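Local coordinates for hypothetical 19.5 KDA protein IN emre-rus intergenic region (Escherichia coli, PDB 1FUX), which is of unknown function but belongs to the phosphatidylethanolamine-binding protein family and is a bacterial homologue of a Raf kinase inhibitor protein, at residues A[5-16]-A[155-163]; A[44-52]-A[64-75]. All blocks are in the same frame, centred on the assembly; numbering follows the deposited sequence. Where two conformers were deposited one is given.

Contact 1. Residues A[5-16]-A[155-163]; sequences VTSNEIKTGEQL and AEITPVYEI
Gln15 sends CG anti to its own backbone N (chi1 -178°) and then turns about CB-CG (chi2 93°), which lays its amide beside the backbone of Glu162. NE2 donates to Glu162 O at 3.2 Å, in the carbonyl plane and on a lone pair. OE1 takes a weak, bent bond from Glu162 N. The same amide rests obliquely against the Tyr161 ring. Thr12 turns OG1 to the side of its backbone N (chi1 -64°), where it accepts a nearly straight bond from Thr158 N at 3.1 Å. Gly13 N returns a bond to Thr158 O. Thr12 and Gly13 are the middle residues of a type II turn, and Gly13 has the positive phi of its third position. The turn lies along an edge strand of the five-stranded sheet of this PEBP-family fold, where 151-161 pairs on its other side with 118-127. Val160 N binds Glu14 O, and Leu16 N binds Val160 O at 2.9 Å. Leu16 CD1 presses tightly on Pro159 CB at 3.4 Å. Ile10 CD1 meets Pro159 CG and Ile157 CB. Farther along, Val5 CG1 packs on Ala155 CB and Ile157 CG1.

Contact 2. Residues A[44-52]-A[64-75]; sequences GTKSFAVTV and WHWTVVNIPATV
Val52 O takes two backbone donors, because His65 and Trp66 both face Val52 in a classic beta bulge. The bond from His65 N to Val52 O is short at 2.7 Å; that from Trp66 N to Val52 O is weak at 3.4 Å. Val52 N binds Trp66 O. The Val52 side chain straddles the bulge. Its CG1, anti to the backbone N (chi1 178°), touches His65 CB at 3.5 Å, while CG2 meets the edge of the Trp66 ring in its plane. Val68 CG2 sits over one face of that indole, near the rim, and Val50 CG1 approaches it obliquely at CZ3. Trp66 NE1 is hydrogen-bonded to Gln96 OE1. The two strands form an antiparallel beta hairpin inside the five-stranded sheet, with 118-127 beyond 47-54 and 95-96 beyond 63-72. Val50 and Val68 exchange a pair of backbone bonds, and so do Phe48 and Ile71. Between these pairs the register slips by one residue, a second bulge. Asn70 has positive phi here, and a water accepts from its N and donates to Ser47 OG. Ser47 OG is also hydrogen-bonded to Thr129 O. Thr51 and Thr67 lie on the face opposite Val50 and Val68, with helix 140-148 against them. The Phe48 ring lies at the turn 72-75. Pro72 O and Ala73 O meet its edge near the ring plane, with Ala73 O 3.3 Å from Phe48 CE1. Thr45 CG2 sits over one face of the Phe48 ring, toward its rim, 3.6 Å above the plane. An alanine at Phe48 would remove the ring and is likely to leave a gap between Thr45 and the turn carbonyls. Trp64 CZ3 comes to Thr51 CB at 4.0 Å, and Trp64 NE1 is hydrogen-bonded to Ser61 OG of the second subunit.

Both contacts reach the same five-stranded sheet, with centres 18 Å apart and nearest atoms about 7 Å apart. Contact 2 is core: it joins two inner strands, and most of its touching residues are buried. Contact 1 lies at the border, where 5-16 runs against an edge strand and many residues are exposed. Strand 118-127 lies between them, pairing with 44-52 on one side and 155-163 on the other; Phe122 on it touches Val52, Ile10 and Pro159. In contact 2, a bulged antiparallel ladder of backbone bonds carries aliphatic and aromatic side chains. In contact 1, a threonine hydroxyl and a glutamine amide are hydrogen-bonded to backbone, beside a few backbone bonds and one bridge.

Contact 1. Residues A[5-16]-A[155-163]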
# COMPACT_ATOMS: atom_id res chain seq x y z
N VAL A 5 7.57 -13.40 20.16
CA VAL A 5 6.24 -13.88 19.71
C VAL A 5 6.40 -15.31 19.24
O VAL A 5 7.41 -15.72 18.66
CB VAL A 5 5.59 -13.00 18.64
CG1 VAL A 5 6.43 -12.91 17.39
CG2 VAL A 5 4.18 -13.52 18.29
N THR A 6 5.37 -16.15 19.49
CA THR A 6 5.34 -17.52 19.06
C THR A 6 3.98 -17.84 18.39
O THR A 6 3.07 -17.03 18.55
CB THR A 6 5.43 -18.53 20.24
OG1 THR A 6 4.33 -18.35 21.15
CG2 THR A 6 6.72 -18.28 21.01
N SER A 7 3.91 -18.99 17.74
CA SER A 7 2.64 -19.38 17.11
C SER A 7 2.58 -20.91 17.09
O SER A 7 3.53 -21.62 16.81
CB SER A 7 2.42 -18.83 15.69
OG SER A 7 1.28 -19.50 15.11
N ASN A 8 1.33 -21.39 17.19
CA ASN A 8 1.11 -22.84 17.12
C ASN A 8 0.91 -23.30 15.68
O ASN A 8 1.00 -24.49 15.34
CB ASN A 8 -0.15 -23.18 17.94
CG ASN A 8 -0.21 -22.65 19.34
OD1 ASN A 8 0.68 -22.88 20.18
ND2 ASN A 8 -1.28 -21.95 19.74
N GLU A 9 0.65 -22.33 14.79
CA GLU A 9 0.39 -22.63 13.40
C GLU A 9 1.44 -22.20 12.38
O GLU A 9 1.45 -22.73 11.27
CB GLU A 9 -0.92 -21.98 12.94
CG GLU A 9 -2.19 -22.45 13.63
CD GLU A 9 -2.39 -21.95 15.03
OE1 GLU A 9 -2.07 -20.80 15.38
OE2 GLU A 9 -2.91 -22.75 15.86
N ILE A 10 2.28 -21.19 12.67
CA ILE A 10 3.26 -20.80 11.66
C ILE A 10 4.66 -20.80 12.27
O ILE A 10 4.79 -20.68 13.49
CB ILE A 10 2.96 -19.41 11.05
CG1 ILE A 10 2.94 -18.33 12.13
CG2 ILE A 10 1.64 -19.48 10.26
CD1 ILE A 10 2.97 -16.88 11.66
N LYS A 11 5.64 -20.92 11.39
CA LYS A 11 7.03 -20.95 11.86
C LYS A 11 7.96 -20.32 10.83
O LYS A 11 7.80 -20.58 9.64
CB LYS A 11 7.44 -22.41 12.03
CG LYS A 11 8.65 -22.67 12.91
CD LYS A 11 8.49 -24.03 13.63
CE LYS A 11 7.99 -23.78 15.05
NZ LYS A 11 7.08 -24.83 15.57
N THR A 12 8.97 -19.58 11.28
CA THR A 12 9.89 -18.97 10.29
C THR A 12 10.48 -19.97 9.33
O THR A 12 11.03 -21.04 9.66
CB THR A 12 10.97 -18.21 11.08
OG1 THR A 12 10.35 -17.13 11.78
CG2 THR A 12 12.05 -17.72 10.11
N GLY A 13 10.42 -19.66 8.03
CA GLY A 13 10.92 -20.38 6.90
C GLY A 13 10.13 -21.60 6.45
O GLY A 13 10.49 -22.25 5.49
N GLU A 14 9.07 -21.98 7.14
CA GLU A 14 8.25 -23.13 6.81
C GLU A 14 7.05 -22.73 5.94
O GLU A 14 6.48 -21.69 6.26
CB GLU A 14 7.65 -23.68 8.10
CG GLU A 14 8.71 -24.20 9.05
CD GLU A 14 8.77 -25.72 8.97
OE1 GLU A 14 7.68 -26.31 8.77
OE2 GLU A 14 9.89 -26.23 9.15
N GLN A 15 6.71 -23.59 5.01
CA GLN A 15 5.56 -23.41 4.13
C GLN A 15 4.25 -23.29 4.88
O GLN A 15 3.83 -24.04 5.77
CB GLN A 15 5.50 -24.59 3.14
CG GLN A 15 4.37 -24.49 2.15
CD GLN A 15 4.61 -23.87 0.80
OE1 GLN A 15 5.45 -23.01 0.53
NE2 GLN A 15 3.78 -24.32 -0.14
N LEU A 16 3.51 -22.24 4.51
CA LEU A 16 2.20 -21.96 5.10
C LEU A 16 1.25 -23.11 4.81
O LEU A 16 1.26 -23.64 3.70
CB LEU A 16 1.70 -20.68 4.43
CG LEU A 16 1.32 -19.46 5.22
CD1 LEU A 16 2.10 -19.26 6.51
CD2 LEU A 16 1.36 -18.15 4.42
N ALA A 155 8.53 -7.98 17.40
CA ALA A 155 8.98 -9.33 17.25
C ALA A 155 8.25 -9.93 16.03
O ALA A 155 7.08 -9.58 15.83
CB ALA A 155 8.65 -10.21 18.46
N GLU A 156 8.89 -10.81 15.32
CA GLU A 156 8.20 -11.32 14.12
C GLU A 156 8.50 -12.76 13.80
O GLU A 156 9.49 -13.38 14.24
CB GLU A 156 8.58 -10.35 12.98
CG GLU A 156 9.99 -10.51 12.50
CD GLU A 156 10.53 -9.35 11.69
OE1 GLU A 156 10.68 -9.47 10.46
OE2 GLU A 156 10.83 -8.30 12.31
N ILE A 157 7.56 -13.39 13.09
CA ILE A 157 7.72 -14.73 12.55
C ILE A 157 7.57 -14.63 11.03
O ILE A 157 6.65 -13.94 10.61
CB ILE A 157 6.64 -15.74 13.01
CG1 ILE A 157 6.62 -15.63 14.55
CG2 ILE A 157 6.99 -17.14 12.54
CD1 ILE A 157 5.33 -16.13 15.17
N THR A 158 8.41 -15.30 10.27
CA THR A 158 8.37 -15.18 8.81
C THR A 158 8.27 -16.49 8.05
O THR A 158 9.23 -16.99 7.43
CB THR A 158 9.66 -14.42 8.36
OG1 THR A 158 9.84 -13.22 9.12
CG2 THR A 158 9.60 -14.00 6.90
N PRO A 159 7.05 -17.02 7.94
CA PRO A 159 6.76 -18.19 7.15
C PRO A 159 6.85 -17.84 5.67
O PRO A 159 6.99 -16.67 5.29
CB PRO A 159 5.32 -18.58 7.51
CG PRO A 159 4.70 -17.32 8.05
CD PRO A 159 5.84 -16.54 8.64
N VAL A 160 6.85 -18.89 4.84
CA VAL A 160 6.99 -18.70 3.40
C VAL A 160 5.82 -19.39 2.70
O VAL A 160 5.12 -20.18 3.33
CB VAL A 160 8.32 -19.25 2.84
CG1 VAL A 160 9.52 -18.51 3.43
CG2 VAL A 160 8.52 -20.73 3.13
N TYR A 161 5.66 -19.11 1.42
CA TYR A 161 4.61 -19.81 0.68
C TYR A 161 4.97 -19.72 -0.79
O TYR A 161 5.43 -18.69 -1.32
CB TYR A 161 3.20 -19.25 0.89
CG TYR A 161 2.14 -20.20 0.35
CD1 TYR A 161 1.94 -21.46 0.87
CD2 TYR A 161 1.32 -19.78 -0.70
CE1 TYR A 161 0.96 -22.32 0.37
CE2 TYR A 161 0.35 -20.63 -1.23
CZ TYR A 161 0.19 -21.88 -0.69
OH TYR A 161 -0.77 -22.71 -1.21
N GLU A 162 4.73 -20.82 -1.48
CA GLU A 162 4.99 -20.89 -2.91
C GLU A 162 3.91 -21.79 -3.53
O GLU A 162 3.41 -22.67 -2.83
CB GLU A 162 6.36 -21.54 -3.02
CG GLU A 162 6.90 -21.93 -4.37
CD GLU A 162 8.30 -22.52 -4.22
OE1 GLU A 162 8.55 -23.22 -3.21
OE2 GLU A 162 9.15 -22.25 -5.09
N ILE A 163 3.56 -21.49 -4.77
CA ILE A 163 2.63 -22.24 -5.60
C ILE A 163 3.40 -22.62 -6.88
O ILE A 163 3.79 -21.77 -7.66
CB ILE A 163 1.33 -21.48 -5.95
CG1 ILE A 163 0.70 -20.90 -4.68
CG2 ILE A 163 0.35 -22.42 -6.68
CD1 ILE A 163 -0.51 -20.02 -4.80

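Contact 2. Residues A[44-52]-A[64-75]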
# COMPACT_ATOMS: atom_id res chain seq x y z
N GLY A 44 6.81 0.28 29.52
CA GLY A 44 6.21 1.35 28.79
C GLY A 44 5.09 0.93 27.83
O GLY A 44 4.35 1.83 27.40
N THR A 45 4.88 -0.35 27.57
CA THR A 45 3.80 -0.72 26.61
C THR A 45 2.40 -0.32 26.97
O THR A 45 1.88 -0.56 28.06
CB THR A 45 3.87 -2.23 26.36
OG1 THR A 45 5.16 -2.69 25.94
CG2 THR A 45 2.85 -2.64 25.30
N LYS A 46 1.61 0.33 26.10
CA LYS A 46 0.26 0.77 26.35
C LYS A 46 -0.80 0.24 25.37
O LYS A 46 -1.99 0.54 25.43
CB LYS A 46 0.16 2.30 26.36
CG LYS A 46 1.47 2.94 26.75
CD LYS A 46 1.46 4.28 27.40
CE LYS A 46 1.78 4.22 28.90
NZ LYS A 46 1.01 5.35 29.53
N SER A 47 -0.33 -0.54 24.42
CA SER A 47 -1.15 -1.24 23.46
C SER A 47 -0.24 -2.07 22.52
O SER A 47 0.99 -1.92 22.46
CB SER A 47 -2.10 -0.41 22.62
OG SER A 47 -1.38 0.39 21.70
N PHE A 48 -0.92 -3.00 21.84
CA PHE A 48 -0.18 -3.84 20.89
C PHE A 48 -0.80 -3.74 19.48
O PHE A 48 -1.91 -3.24 19.33
CB PHE A 48 -0.20 -5.33 21.29
CG PHE A 48 0.46 -5.61 22.63
CD1 PHE A 48 -0.34 -5.69 23.78
CD2 PHE A 48 1.82 -5.78 22.70
CE1 PHE A 48 0.30 -5.97 24.99
CE2 PHE A 48 2.46 -6.03 23.92
CZ PHE A 48 1.67 -6.14 25.06
N ALA A 49 0.03 -4.13 18.50
CA ALA A 49 -0.52 -4.10 17.12
C ALA A 49 0.05 -5.31 16.42
O ALA A 49 1.11 -5.83 16.83
CB ALA A 49 -0.18 -2.78 16.48
N VAL A 50 -0.64 -5.84 15.39
CA VAL A 50 -0.06 -6.95 14.64
C VAL A 50 -0.14 -6.55 13.13
O VAL A 50 -1.21 -6.06 12.76
CB VAL A 50 -0.78 -8.29 14.84
CG1 VAL A 50 -0.29 -9.39 13.89
CG2 VAL A 50 -0.46 -8.75 16.28
N THR A 51 0.92 -6.77 12.38
CA THR A 51 0.84 -6.47 10.94
C THR A 51 1.34 -7.70 10.22
O THR A 51 2.17 -8.48 10.70
CB THR A 51 1.66 -5.24 10.46
OG1 THR A 51 3.03 -5.35 10.85
CG2 THR A 51 1.06 -3.94 10.97
N VAL A 52 0.91 -7.89 8.93
CA VAL A 52 1.34 -9.00 8.12
C VAL A 52 1.66 -8.36 6.75
O VAL A 52 0.77 -7.70 6.16
CB VAL A 52 0.33 -10.13 7.93
CG1 VAL A 52 0.89 -11.22 7.03
CG2 VAL A 52 -0.10 -10.65 9.32
N TRP A 64 0.11 -5.46 1.96
CA TRP A 64 -0.34 -5.51 3.37
C TRP A 64 -1.40 -6.59 3.49
O TRP A 64 -2.46 -6.50 2.89
CB TRP A 64 -0.93 -4.17 3.78
CG TRP A 64 0.09 -3.08 3.92
CD1 TRP A 64 0.36 -2.03 3.07
CD2 TRP A 64 1.00 -2.93 5.03
NE1 TRP A 64 1.38 -1.28 3.59
CE2 TRP A 64 1.78 -1.79 4.79
CE3 TRP A 64 1.23 -3.68 6.19
CZ2 TRP A 64 2.79 -1.36 5.66
CZ3 TRP A 64 2.21 -3.22 7.07
CH2 TRP A 64 2.98 -2.09 6.83
N HIS A 65 -1.18 -7.67 4.23
CA HIS A 65 -2.15 -8.75 4.38
C HIS A 65 -3.04 -8.56 5.60
O HIS A 65 -4.16 -9.11 5.64
CB HIS A 65 -1.33 -10.06 4.55
CG HIS A 65 -0.83 -10.55 3.21
ND1 HIS A 65 -1.51 -11.44 2.41
CD2 HIS A 65 0.32 -10.26 2.56
CE1 HIS A 65 -0.81 -11.67 1.30
NE2 HIS A 65 0.33 -10.93 1.36
N TRP A 66 -2.57 -7.84 6.61
CA TRP A 66 -3.43 -7.64 7.79
C TRP A 66 -2.92 -6.50 8.64
O TRP A 66 -1.68 -6.40 8.77
CB TRP A 66 -3.27 -8.92 8.66
CG TRP A 66 -4.29 -9.05 9.77
CD1 TRP A 66 -5.53 -8.48 9.86
CD2 TRP A 66 -4.17 -9.95 10.89
NE1 TRP A 66 -6.17 -8.96 10.99
CE2 TRP A 66 -5.34 -9.85 11.63
CE3 TRP A 66 -3.15 -10.80 11.33
CZ2 TRP A 66 -5.57 -10.55 12.85
CZ3 TRP A 66 -3.36 -11.54 12.52
CH2 TRP A 66 -4.57 -11.41 13.26
N THR A 67 -3.75 -5.72 9.29
CA THR A 67 -3.27 -4.76 10.27
C THR A 67 -4.32 -4.83 11.41
O THR A 67 -5.51 -4.68 11.11
CB THR A 67 -3.14 -3.27 9.83
OG1 THR A 67 -4.42 -2.78 9.43
CG2 THR A 67 -2.18 -3.11 8.65
N VAL A 68 -3.85 -4.94 12.64
CA VAL A 68 -4.76 -4.91 13.78
C VAL A 68 -4.08 -4.00 14.83
O VAL A 68 -2.91 -4.25 15.06
CB VAL A 68 -4.85 -6.20 14.63
CG1 VAL A 68 -6.00 -6.08 15.65
CG2 VAL A 68 -4.97 -7.43 13.81
N VAL A 69 -4.81 -3.02 15.34
CA VAL A 69 -4.13 -2.15 16.30
C VAL A 69 -5.07 -2.00 17.49
O VAL A 69 -6.21 -2.50 17.49
CB VAL A 69 -3.76 -0.78 15.74
CG1 VAL A 69 -2.89 -0.84 14.47
CG2 VAL A 69 -4.99 0.04 15.39
N ASN A 70 -4.55 -1.26 18.49
CA ASN A 70 -5.35 -0.97 19.69
C ASN A 70 -5.68 -2.25 20.44
O ASN A 70 -6.71 -2.36 21.14
CB ASN A 70 -6.56 -0.10 19.38
CG ASN A 70 -6.28 1.28 18.78
OD1 ASN A 70 -5.16 1.74 18.83
ND2 ASN A 70 -7.27 1.95 18.22
N ILE A 71 -4.75 -3.20 20.40
CA ILE A 71 -4.87 -4.38 21.23
C ILE A 71 -4.51 -3.87 22.65
O ILE A 71 -3.43 -3.32 22.87
CB ILE A 71 -4.01 -5.53 20.77
CG1 ILE A 71 -4.42 -5.99 19.34
CG2 ILE A 71 -4.19 -6.69 21.75
CD1 ILE A 71 -3.31 -6.81 18.70
N PRO A 72 -5.44 -4.03 23.58
CA PRO A 72 -5.19 -3.58 24.95
C PRO A 72 -3.90 -4.15 25.48
O PRO A 72 -3.47 -5.29 25.30
CB PRO A 72 -6.41 -4.03 25.75
CG PRO A 72 -7.46 -4.32 24.75
CD PRO A 72 -6.78 -4.61 23.42
N ALA A 73 -3.20 -3.35 26.31
CA ALA A 73 -1.93 -3.74 26.91
C ALA A 73 -2.07 -4.98 27.80
O ALA A 73 -1.05 -5.61 28.01
CB ALA A 73 -1.31 -2.65 27.78
N THR A 74 -3.27 -5.33 28.24
CA THR A 74 -3.46 -6.54 29.02
C THR A 74 -3.58 -7.83 28.21
O THR A 74 -3.65 -8.91 28.84
CB THR A 74 -4.75 -6.50 29.86
OG1 THR A 74 -5.79 -5.81 29.19
CG2 THR A 74 -4.47 -5.80 31.19
N VAL A 75 -3.66 -7.77 26.87
CA VAL A 75 -3.75 -9.04 26.14
C VAL A 75 -2.42 -9.44 25.55
O VAL A 75 -1.66 -8.64 24.97
CB VAL A 75 -4.99 -9.14 25.28
CG1 VAL A 75 -6.12 -8.12 25.52
CG2 VAL A 75 -4.76 -9.37 23.81
O HOH W 1 -4.42 -0.94 26.80
O HOH W 2 -2.44 0.49 19.19